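Local atomic coordinates of putative peptidase (Bacteroides fragilis, PDB entry 5DYN), a protein that probably acts as a clostripain-family cysteine protease that cleaves and thereby activates the Bacteroides fragilis toxin. Residues D24-F29 with E76-K81; S84-Y89 with V109-A114; Q138-S143 with D161-Q166. All coordinates share one frame; numbering follows the deposited sequence.

The chain is the C-terminal piece of the protease, and its three contacts fall into two groups. Contacts 1 and 2 follow helix 78-92 across one mixed sheet; their centres lie about 13 Å apart and they touch, Phe-29 CZ meeting Tyr-86 CD1 at 3.5 Å and Ala-79 O meeting Val-113 CG2 at 3.8 Å. Contact 3 is on the opposite side of the chain's centre, its centre about 32 Å from that of contact 1 and about 26 Å from that of contact 2. Bound sodium ions lie about 7 Å from the side chain of Val-109 in contact 2 and about 6 Å from that of Phe-163 in contact 3.

Contact 1 (D24-F29 with E76-K81); sequences DLDFLF and ENAALK
Phe-27 and Ala-79 bring the two backbones closest, their CA atoms 5.9 Å apart, and the contact between them is purely apolar. Phe-27 CB meets Ala-79 CB at 4.2 Å, while further out the ring atom CE2 lies 4.1 Å from Ala-78 CB, which approaches the ring obliquely. The first torsion of Phe-27 places CG between the backbone N and the carbonyl carbon (chi1 56°), which brings CE2 beside Ala-78 CB while CB stays at Ala-79 CB. Within 76-81 the helix meets Phe-27 with two alanine methyls, small groups consistent with the close backbones. The carboxylate of Asp-26 adds a van der Waals contact, its OD2 3.6 Å from Ala-78 CB.

The polar link is a water bridge. Asp-26 OD1 is 4.5 Å from Glu-76 OE2, and one water mediates between these like charges, donating to Asp-26 OD1 at 3.0 Å and to Glu-76 OE2 at 3.2 Å, which would ease their repulsion. Each carboxylate also has a cation on a second chain of the assembly: Asp-26 OD2 pairs with Arg-16 of that chain, Glu-76 OE1 with its Lys-110.

In the fold, the start of helix 78-92 rests on strand 25-31. Ile-82 of the same helix, Ile-52 of strand 50-53 and Met-72 of helix 65-72 also pack on Phe-27. Leu-28 and Phe-29 pair in parallel with a strand of the second chain, so the sheet continues across the interface.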
loop_
_atom_site.group_PDB
_atom_site.type_symbol
_atom_site.label_atom_id
_atom_site.label_comp_id
_atom_site.label_asym_id
_atom_site.label_seq_id
_atom_site.Cartn_x
_atom_site.Cartn_y
_atom_site.Cartn_z
ATOM N N ASP B 24 -11.732 12.275 -5.347
ATOM C CA ASP B 24 -11.853 10.828 -5.274
ATOM C C ASP B 24 -10.891 10.196 -6.269
ATOM O O ASP B 24 -10.880 10.547 -7.448
ATOM C CB ASP B 24 -13.281 10.367 -5.544
ATOM C CG ASP B 24 -13.434 8.865 -5.412
ATOM O OD1 ASP B 24 -13.335 8.357 -4.274
ATOM O OD2 ASP B 24 -13.643 8.189 -6.443
ATOM N N LEU B 25 -10.080 9.268 -5.780
ATOM C CA LEU B 25 -9.017 8.681 -6.582
ATOM C C LEU B 25 -9.451 7.381 -7.242
ATOM O O LEU B 25 -10.219 6.611 -6.670
ATOM C CB LEU B 25 -7.783 8.446 -5.709
ATOM C CG LEU B 25 -7.289 9.683 -4.956
ATOM C CD1 LEU B 25 -6.193 9.315 -3.973
ATOM C CD2 LEU B 25 -6.798 10.739 -5.934
ATOM N N ASP B 26 -8.967 7.139 -8.455
ATOM C CA ASP B 26 -9.206 5.860 -9.109
ATOM C C ASP B 26 -8.452 4.765 -8.365
ATOM O O ASP B 26 -8.973 3.671 -8.142
ATOM C CB ASP B 26 -8.776 5.903 -10.579
ATOM C CG ASP B 26 -8.794 4.531 -11.235
ATOM O OD1 ASP B 26 -9.669 3.709 -10.887
ATOM O OD2 ASP B 26 -7.932 4.271 -12.101
ATOM N N PHE B 27 -7.221 5.076 -7.974
ATOM C CA PHE B 27 -6.376 4.116 -7.282
ATOM C C PHE B 27 -5.516 4.789 -6.221
ATOM O O PHE B 27 -5.127 5.948 -6.366
ATOM C CB PHE B 27 -5.484 3.369 -8.282
ATOM C CG PHE B 27 -4.638 4.272 -9.144
ATOM C CD1 PHE B 27 -3.420 4.757 -8.686
ATOM C CD2 PHE B 27 -5.054 4.622 -10.420
ATOM C CE1 PHE B 27 -2.643 5.585 -9.478
ATOM C CE2 PHE B 27 -4.280 5.448 -11.217
ATOM C CZ PHE B 27 -3.074 5.929 -10.746
ATOM N N LEU B 28 -5.236 4.055 -5.149
ATOM C CA LEU B 28 -4.240 4.471 -4.171
ATOM C C LEU B 28 -3.080 3.483 -4.213
ATOM O O LEU B 28 -3.126 2.429 -3.580
ATOM C CB LEU B 28 -4.833 4.549 -2.762
ATOM C CG LEU B 28 -5.626 5.808 -2.399
ATOM C CD1 LEU B 28 -6.994 5.807 -3.061
ATOM C CD2 LEU B 28 -5.760 5.943 -0.888
ATOM N N PHE B 29 -2.050 3.823 -4.978
ATOM C CA PHE B 29 -0.909 2.935 -5.152
ATOM C C PHE B 29 0.144 3.199 -4.079
ATOM O O PHE B 29 0.796 4.244 -4.074
ATOM C CB PHE B 29 -0.307 3.106 -6.553
ATOM C CG PHE B 29 0.913 2.260 -6.805
ATOM C CD1 PHE B 29 1.072 1.029 -6.183
ATOM C CD2 PHE B 29 1.909 2.703 -7.661
ATOM C CE1 PHE B 29 2.197 0.261 -6.411
ATOM C CE2 PHE B 29 3.035 1.938 -7.893
ATOM C CZ PHE B 29 3.178 0.714 -7.267
ATOM N N GLU B 76 -8.936 2.827 -18.897
ATOM C CA GLU B 76 -9.578 2.255 -17.719
ATOM C C GLU B 76 -8.758 1.044 -17.272
ATOM O O GLU B 76 -7.827 0.634 -17.973
ATOM C CB GLU B 76 -11.039 1.882 -18.023
ATOM C CG GLU B 76 -11.880 1.386 -16.829
ATOM C CD GLU B 76 -11.772 2.274 -15.595
ATOM O OE1 GLU B 76 -11.847 3.511 -15.735
ATOM O OE2 GLU B 76 -11.613 1.731 -14.480
ATOM N N ASN B 77 -9.088 0.502 -16.101
ATOM C CA ASN B 77 -8.385 -0.638 -15.515
ATOM C C ASN B 77 -6.931 -0.312 -15.216
ATOM O O ASN B 77 -6.065 -1.184 -15.280
ATOM C CB ASN B 77 -8.473 -1.862 -16.427
ATOM C CG ASN B 77 -9.869 -2.434 -16.492
ATOM O OD1 ASN B 77 -10.470 -2.519 -17.563
ATOM N ND2 ASN B 77 -10.399 -2.828 -15.338
ATOM N N ALA B 78 -6.676 0.949 -14.885
ATOM C CA ALA B 78 -5.334 1.388 -14.538
ATOM C C ALA B 78 -4.805 0.597 -13.347
ATOM O O ALA B 78 -3.662 0.145 -13.360
ATOM C CB ALA B 78 -5.324 2.878 -14.239
ATOM N N ALA B 79 -5.650 0.416 -12.336
ATOM C CA ALA B 79 -5.258 -0.272 -11.110
ATOM C C ALA B 79 -4.755 -1.681 -11.397
ATOM O O ALA B 79 -3.724 -2.099 -10.872
ATOM C CB ALA B 79 -6.419 -0.313 -10.131
ATOM N N LEU B 80 -5.480 -2.406 -12.243
ATOM C CA LEU B 80 -5.072 -3.754 -12.627
ATOM C C LEU B 80 -3.793 -3.719 -13.455
ATOM O O LEU B 80 -2.903 -4.552 -13.279
ATOM C CB LEU B 80 -6.184 -4.452 -13.411
ATOM C CG LEU B 80 -7.404 -4.916 -12.617
ATOM C CD1 LEU B 80 -8.454 -5.488 -13.553
ATOM C CD2 LEU B 80 -7.000 -5.943 -11.570
ATOM N N LYS B 81 -3.708 -2.749 -14.358
ATOM C CA LYS B 81 -2.553 -2.631 -15.231
ATOM C C LYS B 81 -1.311 -2.215 -14.443
ATOM O O LYS B 81 -0.210 -2.674 -14.739
ATOM C CB LYS B 81 -2.843 -1.647 -16.361
ATOM C CG LYS B 81 -3.807 -2.201 -17.402
ATOM C CD LYS B 81 -4.375 -1.103 -18.278
ATOM C CE LYS B 81 -5.245 -1.667 -19.388
ATOM N NZ LYS B 81 -4.450 -2.487 -20.347
HETATM O O HOH W 1 -9.211 1.116 -12.413
#

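Contact 2 (S84-Y89 with V109-A114); sequences SCYYDY and VSVGVA
Val-109 presents its two methyls to two successive tyrosines of the helix and loses the most surface in the contact. CG2 lies 3.7 Å from Tyr-86 CE2, and CG1 fits against Tyr-87, 4.0 Å from its CA and 4.1 Å from its CD1. The first torsion (chi1 81°) turns the isopropyl group so that CG1 faces Tyr-87 and CG2, anti to the backbone N, faces Tyr-86.

Tyr-86 crosses both valines at about a right angle. Near its root, Val-111 CG2 sits 3.9 Å from CG and also close to CB and CD2. The same methyl makes an off-centre CH-pi contact with the ring, 4.3 Å from Val-111 CG2 to the Tyr-86 centroid and 30° from the ring normal. Val-109 thus takes the outer part of the ring and Val-111 the part next to the backbone. The phenol end passes beyond the valines, where Tyr-86 OH is hydrogen-bonded to Asp-31 OD1, which satisfies the hydroxyl of this buried residue.

Val-111 is also where the backbones draw closest, its CA 6.4 Å from that of Tyr-87. Val-109, just before the strand, and Val-111 turn toward the helix, with Ser-110 between them directed away; Val-113 follows on Ala-83 of the same helix. This is helix-on-sheet packing of an alpha/beta fold: helix 78-92 covers strand 110-115, which lies between strands 50-53 and 185-196. Tyr-187 and Lys-189 of strand 185-196 touch Tyr-87, while helix 65-72 packs beside Cys-85 and Tyr-89.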
loop_
_atom_site.group_PDB
_atom_site.type_symbol
_atom_site.label_atom_id
_atom_site.label_comp_id
_atom_site.label_asym_id
_atom_site.label_seq_id
_atom_site.Cartn_x
_atom_site.Cartn_y
_atom_site.Cartn_z
ATOM N N SER B 84 -0.288 -5.543 -12.620
ATOM C CA SER B 84 0.252 -6.528 -13.555
ATOM C C SER B 84 1.617 -6.097 -14.090
ATOM O O SER B 84 2.508 -6.928 -14.252
ATOM C CB SER B 84 -0.721 -6.767 -14.712
ATOM O OG SER B 84 -1.004 -5.562 -15.401
ATOM N N CYS B 85 1.778 -4.802 -14.355
ATOM C CA CYS B 85 3.073 -4.264 -14.779
ATOM C C CYS B 85 4.133 -4.492 -13.712
ATOM O O CYS B 85 5.219 -4.991 -14.001
ATOM C CB CYS B 85 2.972 -2.770 -15.091
ATOM S SG CYS B 85 2.224 -2.383 -16.681
ATOM N N TYR B 86 3.800 -4.111 -12.484
ATOM C CA TYR B 86 4.677 -4.293 -11.338
ATOM C C TYR B 86 5.100 -5.755 -11.235
ATOM O O TYR B 86 6.289 -6.063 -11.105
ATOM C CB TYR B 86 3.972 -3.870 -10.049
ATOM C CG TYR B 86 4.885 -3.514 -8.893
ATOM C CD1 TYR B 86 4.717 -2.324 -8.186
ATOM C CD2 TYR B 86 5.925 -4.352 -8.519
ATOM C CE1 TYR B 86 5.541 -1.999 -7.132
ATOM C CE2 TYR B 86 6.761 -4.031 -7.468
ATOM C CZ TYR B 86 6.566 -2.855 -6.779
ATOM O OH TYR B 86 7.399 -2.538 -5.736
ATOM N N TYR B 87 4.119 -6.654 -11.307
ATOM C CA TYR B 87 4.381 -8.080 -11.139
ATOM C C TYR B 87 5.186 -8.676 -12.291
ATOM O O TYR B 87 6.166 -9.383 -12.059
ATOM C CB TYR B 87 3.073 -8.855 -10.986
ATOM C CG TYR B 87 3.301 -10.350 -10.946
ATOM C CD1 TYR B 87 3.792 -10.961 -9.802
ATOM C CD2 TYR B 87 3.052 -11.147 -12.060
ATOM C CE1 TYR B 87 4.017 -12.322 -9.758
ATOM C CE2 TYR B 87 3.275 -12.511 -12.024
ATOM C CZ TYR B 87 3.758 -13.092 -10.868
ATOM O OH TYR B 87 3.984 -14.448 -10.814
ATOM N N ASP B 88 4.758 -8.405 -13.523
ATOM C CA ASP B 88 5.384 -8.996 -14.707
ATOM C C ASP B 88 6.873 -8.686 -14.784
ATOM O O ASP B 88 7.666 -9.521 -15.221
ATOM C CB ASP B 88 4.690 -8.513 -15.985
ATOM C CG ASP B 88 3.333 -9.160 -16.192
ATOM O OD1 ASP B 88 3.110 -10.265 -15.653
ATOM O OD2 ASP B 88 2.488 -8.566 -16.897
ATOM N N TYR B 89 7.245 -7.487 -14.350
ATOM C CA TYR B 89 8.638 -7.056 -14.373
ATOM C C TYR B 89 9.513 -7.935 -13.494
ATOM O O TYR B 89 10.570 -8.406 -13.920
ATOM C CB TYR B 89 8.752 -5.602 -13.921
ATOM C CG TYR B 89 10.142 -5.025 -14.055
ATOM C CD1 TYR B 89 10.543 -4.404 -15.231
ATOM C CD2 TYR B 89 11.053 -5.094 -13.006
ATOM C CE1 TYR B 89 11.811 -3.868 -15.361
ATOM C CE2 TYR B 89 12.326 -4.565 -13.129
ATOM C CZ TYR B 89 12.698 -3.952 -14.309
ATOM O OH TYR B 89 13.960 -3.418 -14.442
ATOM N N VAL B 109 8.369 -10.789 -6.303
ATOM C CA VAL B 109 7.475 -9.802 -5.710
ATOM C C VAL B 109 6.062 -10.372 -5.553
ATOM O O VAL B 109 5.744 -11.428 -6.105
ATOM C CB VAL B 109 7.421 -8.514 -6.571
ATOM C CG1 VAL B 109 6.468 -8.694 -7.747
ATOM C CG2 VAL B 109 7.022 -7.306 -5.732
ATOM N N SER B 110 5.224 -9.674 -4.793
ATOM C CA SER B 110 3.808 -10.000 -4.696
ATOM C C SER B 110 2.983 -8.714 -4.660
ATOM O O SER B 110 3.258 -7.814 -3.870
ATOM C CB SER B 110 3.529 -10.853 -3.459
ATOM O OG SER B 110 3.735 -10.116 -2.268
ATOM N N VAL B 111 1.979 -8.629 -5.526
ATOM C CA VAL B 111 1.140 -7.438 -5.621
ATOM C C VAL B 111 -0.342 -7.802 -5.570
ATOM O O VAL B 111 -0.781 -8.753 -6.219
ATOM C CB VAL B 111 1.418 -6.650 -6.924
ATOM C CG1 VAL B 111 0.565 -5.388 -6.983
ATOM C CG2 VAL B 111 2.891 -6.299 -7.034
ATOM N N GLY B 112 -1.108 -7.043 -4.792
ATOM C CA GLY B 112 -2.542 -7.240 -4.722
ATOM C C GLY B 112 -3.312 -5.957 -4.971
ATOM O O GLY B 112 -2.819 -4.864 -4.695
ATOM N N VAL B 113 -4.521 -6.084 -5.505
ATOM C CA VAL B 113 -5.406 -4.933 -5.649
ATOM C C VAL B 113 -6.734 -5.198 -4.951
ATOM O O VAL B 113 -7.386 -6.213 -5.197
ATOM C CB VAL B 113 -5.670 -4.585 -7.122
ATOM C CG1 VAL B 113 -6.521 -3.332 -7.219
ATOM C CG2 VAL B 113 -4.368 -4.383 -7.856
ATOM N N ALA B 114 -7.132 -4.277 -4.080
ATOM C CA ALA B 114 -8.354 -4.438 -3.307
ATOM C C ALA B 114 -9.417 -3.434 -3.733
ATOM O O ALA B 114 -9.133 -2.249 -3.888
ATOM C CB ALA B 114 -8.056 -4.296 -1.817
#

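Contact 3 (Q138-S143 with D161-Q166); sequences QNFDLS and DRFIYQ
Gln-166 reaches from the helix and gives its amide nitrogen to two loop carbonyls. NE2 bonds to Asp-141 O at a short 2.6 Å with an N-H...O angle of 151°, and to Ser-143 O at 2.9 Å with a more bent geometry. Both acceptors lie somewhat outside the amide plane, the serine carbonyl more so. The side chain bends at its second torsion (chi2 86°), which turns the amide across the loop. Two bonds from one nitrogen tie together carbonyls two residues apart and limit rotation of the amide. The loop is also braced internally, since Ser-143 OG donates to Asp-141 OD1 at 3.2 Å, meeting it from above the carboxylate plane.

Farther in, the packing turns aromatic. The edge of Phe-163 points at one face of Phe-140 in a T-shaped stack, centroids 5.4 Å apart and planes at 76°. Phe-163 CE1 stands 3.9 Å from Phe-140 CD2, over the rim of the ring. Leu-142 adds its CD2 at the edge of the Phe-163 ring, 4.1 Å from CD1, so two loop side chains receive one ring of the helix.

The contact fastens the loop between helix 130-133 and strand 158-159 to helix 160-167. Ile-215 touches Phe-140, Leu-142 and Phe-163 alike, Trp-243 meets the Phe-140 ring nearly parallel, and helix 172-182 packs against the helix through Asp-161 and Ile-164.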
loop_
_atom_site.group_PDB
_atom_site.type_symbol
_atom_site.label_atom_id
_atom_site.label_comp_id
_atom_site.label_asym_id
_atom_site.label_seq_id
_atom_site.Cartn_x
_atom_site.Cartn_y
_atom_site.Cartn_z
ATOM N N GLN B 138 -6.697 -16.262 23.994
ATOM C CA GLN B 138 -5.618 -17.241 23.909
ATOM C C GLN B 138 -4.887 -17.141 22.571
ATOM O O GLN B 138 -5.509 -16.881 21.539
ATOM C CB GLN B 138 -6.183 -18.653 24.106
ATOM C CG GLN B 138 -5.230 -19.785 23.770
ATOM C CD GLN B 138 -5.850 -21.148 24.001
ATOM O OE1 GLN B 138 -5.598 -21.788 25.023
ATOM N NE2 GLN B 138 -6.664 -21.602 23.053
ATOM N N ASN B 139 -3.570 -17.333 22.594
ATOM C CA ASN B 139 -2.789 -17.392 21.362
ATOM C C ASN B 139 -3.355 -18.418 20.387
ATOM O O ASN B 139 -3.764 -19.510 20.782
ATOM C CB ASN B 139 -1.324 -17.714 21.663
ATOM C CG ASN B 139 -0.543 -16.498 22.117
ATOM O OD1 ASN B 139 -0.928 -15.360 21.840
ATOM N ND2 ASN B 139 0.564 -16.731 22.814
ATOM N N PHE B 140 -3.378 -18.054 19.111
ATOM C CA PHE B 140 -3.970 -18.903 18.089
ATOM C C PHE B 140 -2.980 -19.949 17.579
ATOM O O PHE B 140 -1.767 -19.771 17.682
ATOM C CB PHE B 140 -4.480 -18.048 16.924
ATOM C CG PHE B 140 -5.600 -17.111 17.298
ATOM C CD1 PHE B 140 -5.335 -15.896 17.914
ATOM C CD2 PHE B 140 -6.920 -17.442 17.024
ATOM C CE1 PHE B 140 -6.363 -15.030 18.253
ATOM C CE2 PHE B 140 -7.954 -16.583 17.361
ATOM C CZ PHE B 140 -7.675 -15.374 17.978
ATOM N N ASP B 141 -3.509 -21.045 17.046
ATOM C CA ASP B 141 -2.697 -22.028 16.339
ATOM C C ASP B 141 -2.603 -21.608 14.874
ATOM O O ASP B 141 -3.466 -21.944 14.064
ATOM C CB ASP B 141 -3.299 -23.430 16.476
ATOM C CG ASP B 141 -2.467 -24.499 15.788
ATOM O OD1 ASP B 141 -1.259 -24.270 15.557
ATOM O OD2 ASP B 141 -3.023 -25.577 15.486
ATOM N N LEU B 142 -1.552 -20.862 14.542
ATOM C CA LEU B 142 -1.473 -20.189 13.248
ATOM C C LEU B 142 -0.624 -20.915 12.212
ATOM O O LEU B 142 -0.227 -20.322 11.207
ATOM C CB LEU B 142 -0.932 -18.772 13.435
ATOM C CG LEU B 142 -1.844 -17.826 14.211
ATOM C CD1 LEU B 142 -1.183 -16.470 14.383
ATOM C CD2 LEU B 142 -3.177 -17.697 13.494
ATOM N N SER B 143 -0.340 -22.189 12.452
ATOM C CA SER B 143 0.392 -22.984 11.476
ATOM C C SER B 143 -0.472 -23.150 10.233
ATOM O O SER B 143 -1.661 -23.452 10.332
ATOM C CB SER B 143 0.782 -24.346 12.056
ATOM O OG SER B 143 -0.354 -25.032 12.550
ATOM N N ASP B 161 -7.723 -14.255 4.841
ATOM C CA ASP B 161 -8.533 -15.375 4.381
ATOM C C ASP B 161 -8.148 -16.688 5.058
ATOM O O ASP B 161 -9.016 -17.445 5.491
ATOM C CB ASP B 161 -8.424 -15.524 2.865
ATOM C CG ASP B 161 -9.077 -16.794 2.361
ATOM O OD1 ASP B 161 -10.313 -16.789 2.173
ATOM O OD2 ASP B 161 -8.356 -17.796 2.155
ATOM N N ARG B 162 -6.851 -16.956 5.150
ATOM C CA ARG B 162 -6.382 -18.192 5.766
ATOM C C ARG B 162 -6.650 -18.206 7.267
ATOM O O ARG B 162 -6.853 -19.266 7.859
ATOM C CB ARG B 162 -4.892 -18.398 5.488
ATOM C CG ARG B 162 -4.565 -18.690 4.032
ATOM C CD ARG B 162 -5.116 -20.042 3.593
ATOM N NE ARG B 162 -6.507 -19.964 3.157
ATOM C CZ ARG B 162 -7.254 -21.017 2.840
ATOM N NH1 ARG B 162 -6.748 -22.241 2.907
ATOM N NH2 ARG B 162 -8.510 -20.844 2.455
ATOM N N PHE B 163 -6.659 -17.025 7.877
ATOM C CA PHE B 163 -6.968 -16.907 9.298
ATOM C C PHE B 163 -8.439 -17.223 9.579
ATOM O O PHE B 163 -8.755 -17.945 10.530
ATOM C CB PHE B 163 -6.619 -15.507 9.807
ATOM C CG PHE B 163 -7.127 -15.222 11.192
ATOM C CD1 PHE B 163 -6.631 -15.916 12.284
ATOM C CD2 PHE B 163 -8.098 -14.255 11.403
ATOM C CE1 PHE B 163 -7.098 -15.656 13.561
ATOM C CE2 PHE B 163 -8.569 -13.989 12.680
ATOM C CZ PHE B 163 -8.069 -14.692 13.759
ATOM N N ILE B 164 -9.335 -16.682 8.759
ATOM C CA ILE B 164 -10.760 -16.963 8.909
ATOM C C ILE B 164 -11.011 -18.442 8.631
ATOM O O ILE B 164 -11.825 -19.083 9.297
ATOM C CB ILE B 164 -11.633 -16.092 7.971
ATOM C CG1 ILE B 164 -11.403 -14.607 8.250
ATOM C CG2 ILE B 164 -13.107 -16.407 8.160
ATOM C CD1 ILE B 164 -11.798 -14.182 9.650
ATOM N N TYR B 165 -10.287 -18.981 7.654
ATOM C CA TYR B 165 -10.374 -20.398 7.322
ATOM C C TYR B 165 -9.951 -21.272 8.501
ATOM O O TYR B 165 -10.562 -22.306 8.775
ATOM C CB TYR B 165 -9.507 -20.711 6.101
ATOM C CG TYR B 165 -9.622 -22.139 5.621
ATOM C CD1 TYR B 165 -10.576 -22.497 4.680
ATOM C CD2 TYR B 165 -8.773 -23.129 6.104
ATOM C CE1 TYR B 165 -10.686 -23.798 4.235
ATOM C CE2 TYR B 165 -8.876 -24.434 5.664
ATOM C CZ TYR B 165 -9.834 -24.761 4.730
ATOM O OH TYR B 165 -9.942 -26.056 4.285
ATOM N N GLN B 166 -8.899 -20.846 9.188
ATOM C CA GLN B 166 -8.366 -21.585 10.325
ATOM C C GLN B 166 -9.380 -21.675 11.464
ATOM O O GLN B 166 -9.675 -22.763 11.962
ATOM C CB GLN B 166 -7.077 -20.928 10.820
ATOM C CG GLN B 166 -6.301 -21.736 11.848
ATOM C CD GLN B 166 -5.368 -22.747 11.213
ATOM O OE1 GLN B 166 -5.746 -23.463 10.285
ATOM N NE2 GLN B 166 -4.134 -22.800 11.702
#